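Local coordinates for protein epsin-1 (Saccharomyces cerevisiae, PDB 5LOZ) that binds membranes rich in phosphatidylinositol bisphosphates through its ENTH domain and serves as a ubiquitin- and clathrin-binding adaptor required for endocytosis, at residues H19-D24 against L64-Y69. Numbering follows the deposited sequence.
Sequences HQVSKD and LTVIDY
Val-21 and Thr-65 reach toward each other and meet tip to tip, an example of how a loop leading into one helix packs against another through a few methyl groups and one bridging water. The two segments bury only 139 Å² between them, both sides summed. CG2 of Val-21 lies 3.8 Å from CG2 of Thr-65 and equally close to its CB, so this one methyl rests against both the methyl and the CB of the threonine. With CG1 anti to the backbone N (chi1 -178°), the two methyls of Val-21 are divided between neighbours: CG2 goes to Thr-65 and CG1 to CG2 of the buried Val-66, at a looser 4.4 Å.

The polar part runs through a single water. It donates a hydrogen bond of 2.6 Å to O of His-19 and is hydrogen-bonded to OG1 of Thr-65 at 2.7 Å, joining a loop carbonyl to the helix without direct polar contact. At chi1 -57° the hydroxyl of Thr-65 sits beside its own backbone N and the methyl anti to it, which turns CG2 to the valine and OG1 to the water. OG1 also bonds to the carbonyl of Ala-61, one turn back, and to NZ of Lys-112. Three partners grip OG1 and so help to hold the side chain in this rotamer.

Within the all-helical ENTH superhelix, the contact lies where the chain enters helix 23-32, with Ser-22 as its N-cap, against the middle of helix 57-73. Val-21 also touches Leu-26 and Val-66 touches Leu-29, so both valines also contact helix 23-32; Val-66 further packs on Leu-46 of helix 36-50, and Lys-112 of helix 106-121 reaches the Thr-65 hydroxyl.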
ATOM      1  N   HIS A  19      10.844   5.049  -5.734  1.00 12.49           N
ATOM      2  CA  HIS A  19       9.671   4.944  -4.811  1.00 14.00           C
ATOM      3  C   HIS A  19       8.335   5.471  -5.362  1.00 15.21           C
ATOM      4  O   HIS A  19       7.299   5.265  -4.752  1.00 14.29           O
ATOM      5  CB  HIS A  19       9.938   5.564  -3.457  1.00 13.56           C
ATOM      6  CG  HIS A  19      10.069   7.047  -3.456  1.00 12.92           C
ATOM      7  ND1 HIS A  19       8.989   7.893  -3.497  1.00 18.64           N
ATOM      8  CD2 HIS A  19      11.170   7.847  -3.369  1.00 16.80           C
ATOM      9  CE1 HIS A  19       9.410   9.144  -3.454  1.00 21.46           C
ATOM     10  NE2 HIS A  19      10.733   9.147  -3.383  1.00 17.73           N
ATOM     11  N   GLN A  20       8.344   6.153  -6.501  1.00 15.03           N
ATOM     12  CA  GLN A  20       7.105   6.613  -7.115  1.00 16.98           C
ATOM     13  C   GLN A  20       6.335   5.489  -7.793  1.00 14.63           C
ATOM     14  O   GLN A  20       6.878   4.717  -8.526  1.00 15.88           O
ATOM     15  CB  GLN A  20       7.382   7.746  -8.078  1.00 18.08           C
ATOM     16  CG  GLN A  20       7.943   9.006  -7.410  1.00 20.81           C
ATOM     17  CD  GLN A  20       9.484   9.034  -7.375  1.00 21.43           C
ATOM     18  OE1 GLN A  20      10.152   8.015  -7.575  1.00 23.09           O
ATOM     19  NE2 GLN A  20      10.034  10.177  -7.090  1.00 22.58           N
ATOM     20  N   VAL A  21       5.041   5.392  -7.501  1.00 14.46           N
ATOM     21  CA  VAL A  21       4.166   4.389  -8.104  1.00 15.33           C
ATOM     22  C   VAL A  21       3.420   5.036  -9.282  1.00 17.72           C
ATOM     23  O   VAL A  21       2.907   6.163  -9.179  1.00 18.18           O
ATOM     24  CB  VAL A  21       3.161   3.831  -7.069  1.00 16.71           C
ATOM     25  CG1 VAL A  21       2.287   2.759  -7.685  1.00 12.44           C
ATOM     26  CG2 VAL A  21       3.919   3.298  -5.834  1.00 10.98           C
ATOM     27  N   SER A  22       3.408   4.344 -10.412  1.00 17.87           N
ATOM     28  CA  SER A  22       2.659   4.782 -11.573  1.00 19.96           C
ATOM     29  C   SER A  22       1.127   4.879 -11.309  1.00 20.62           C
ATOM     30  O   SER A  22       0.522   4.004 -10.627  1.00 15.51           O
ATOM     31  CB  SER A  22       2.925   3.811 -12.737  1.00 22.39           C
ATOM     32  OG  SER A  22       1.826   3.711 -13.632  1.00 28.47           O
ATOM     33  N   LYS A  23       0.510   5.924 -11.865  1.00 22.26           N
ATOM     34  CA  LYS A  23      -0.958   6.069 -11.831  1.00 23.54           C
ATOM     35  C   LYS A  23      -1.657   4.891 -12.504  1.00 22.30           C
ATOM     36  O   LYS A  23      -2.655   4.393 -12.028  1.00 16.47           O
ATOM     37  CB  LYS A  23      -1.379   7.370 -12.528  1.00 25.40           C
ATOM     38  CG  LYS A  23      -2.772   7.860 -12.130  1.00 31.09           C
ATOM     39  CD  LYS A  23      -3.210   9.107 -12.960  1.00 40.37           C
ATOM     40  CE  LYS A  23      -2.228  10.306 -12.792  1.00 44.32           C
ATOM     41  NZ  LYS A  23      -2.751  11.632 -13.298  1.00 46.05           N
ATOM     42  N   ASP A  24      -1.126   4.468 -13.638  1.00 23.71           N
ATOM     43  CA  ASP A  24      -1.573   3.267 -14.333  1.00 24.18           C
ATOM     44  C   ASP A  24      -1.783   2.090 -13.356  1.00 23.02           C
ATOM     45  O   ASP A  24      -2.863   1.451 -13.310  1.00 22.51           O
ATOM     46  CB  ASP A  24      -0.475   2.831 -15.325  1.00 26.30           C
ATOM     47  CG  ASP A  24      -0.765   3.208 -16.727  1.00 33.25           C
ATOM     48  OD1 ASP A  24      -0.125   4.184 -17.201  1.00 41.94           O
ATOM     49  OD2 ASP A  24      -1.606   2.506 -17.357  1.00 42.85           O
ATOM     50  N   LEU A  64       2.966   0.825   0.755  1.00  9.88           N
ATOM     51  CA  LEU A  64       2.155   1.741   1.544  1.00 11.23           C
ATOM     52  C   LEU A  64       1.401   2.688   0.675  1.00 12.24           C
ATOM     53  O   LEU A  64       0.233   3.031   0.981  1.00  9.98           O
ATOM     54  CB  LEU A  64       3.027   2.501   2.560  1.00 11.97           C
ATOM     55  CG  LEU A  64       3.607   1.719   3.752  1.00 11.32           C
ATOM     56  CD1 LEU A  64       4.677   2.559   4.492  1.00 10.22           C
ATOM     57  CD2 LEU A  64       2.490   1.265   4.739  1.00 10.64           C
ATOM     58  N   THR A  65       2.012   3.125  -0.423  1.00 10.99           N
ATOM     59  CA  THR A  65       1.336   3.974  -1.441  1.00 11.83           C
ATOM     60  C   THR A  65       0.175   3.243  -2.111  1.00 10.75           C
ATOM     61  O   THR A  65      -0.905   3.808  -2.291  1.00 10.04           O
ATOM     62  CB  THR A  65       2.315   4.466  -2.547  1.00 13.49           C
ATOM     63  OG1 THR A  65       3.387   5.181  -1.921  1.00 14.82           O
ATOM     64  CG2 THR A  65       1.641   5.357  -3.533  1.00 15.60           C
ATOM     65  N   VAL A  66       0.407   1.987  -2.473  1.00  9.39           N
ATOM     66  CA  VAL A  66      -0.633   1.160  -3.015  1.00 10.73           C
ATOM     67  C   VAL A  66      -1.757   0.997  -1.988  1.00 11.47           C
ATOM     68  O   VAL A  66      -2.940   1.200  -2.330  1.00 11.04           O
ATOM     69  CB  VAL A  66      -0.086  -0.210  -3.466  1.00 11.82           C
ATOM     70  CG1 VAL A  66      -1.187  -1.112  -3.897  1.00 12.67           C
ATOM     71  CG2 VAL A  66       0.945  -0.015  -4.586  1.00 11.90           C
ATOM     72  N   ILE A  67      -1.409   0.659  -0.728  1.00 10.24           N
ATOM     73  CA  ILE A  67      -2.456   0.485   0.298  1.00  9.57           C
ATOM     74  C   ILE A  67      -3.323   1.753   0.497  1.00 10.00           C
ATOM     75  O   ILE A  67      -4.546   1.684   0.648  1.00 10.00           O
ATOM     76  CB  ILE A  67      -1.907  -0.039   1.617  1.00 11.31           C
ATOM     77  CG1 ILE A  67      -1.258  -1.401   1.416  1.00 12.82           C
ATOM     78  CG2 ILE A  67      -3.038  -0.090   2.689  1.00  7.46           C
ATOM     79  CD1 ILE A  67      -0.492  -1.901   2.575  1.00 12.43           C
ATOM     80  N   ASP A  68      -2.676   2.921   0.485  1.00 11.38           N
ATOM     81  CA  ASP A  68      -3.372   4.194   0.630  1.00 11.38           C
ATOM     82  C   ASP A  68      -4.404   4.362  -0.488  1.00 11.57           C
ATOM     83  O   ASP A  68      -5.565   4.742  -0.202  1.00 14.45           O
ATOM     84  CB  ASP A  68      -2.376   5.342   0.680  1.00 12.89           C
ATOM     85  CG  ASP A  68      -3.031   6.688   0.494  1.00 15.14           C
ATOM     86  OD1 ASP A  68      -3.602   7.150   1.485  1.00 23.20           O
ATOM     87  OD2 ASP A  68      -3.046   7.223  -0.658  1.00 18.26           O
ATOM     88  N   TYR A  69      -4.005   4.103  -1.736  1.00 11.37           N
ATOM     89  CA  TYR A  69      -4.891   4.243  -2.875  1.00 10.59           C
ATOM     90  C   TYR A  69      -6.064   3.245  -2.777  1.00 10.87           C
ATOM     91  O   TYR A  69      -7.209   3.566  -3.099  1.00 10.28           O
ATOM     92  CB  TYR A  69      -4.160   4.025  -4.173  1.00 12.02           C
ATOM     93  CG  TYR A  69      -4.876   4.577  -5.382  1.00 15.18           C
ATOM     94  CD1 TYR A  69      -4.744   5.906  -5.740  1.00 17.67           C
ATOM     95  CD2 TYR A  69      -5.681   3.774  -6.170  1.00 15.48           C
ATOM     96  CE1 TYR A  69      -5.375   6.430  -6.847  1.00 19.38           C
ATOM     97  CE2 TYR A  69      -6.331   4.292  -7.298  1.00 17.09           C
ATOM     98  CZ  TYR A  69      -6.174   5.633  -7.625  1.00 18.38           C
ATOM     99  OH  TYR A  69      -6.772   6.230  -8.715  1.00 23.43           O
TER
HETATM  100  O   HOH W   1       6.054   5.262  -2.482  1.00 28.57           O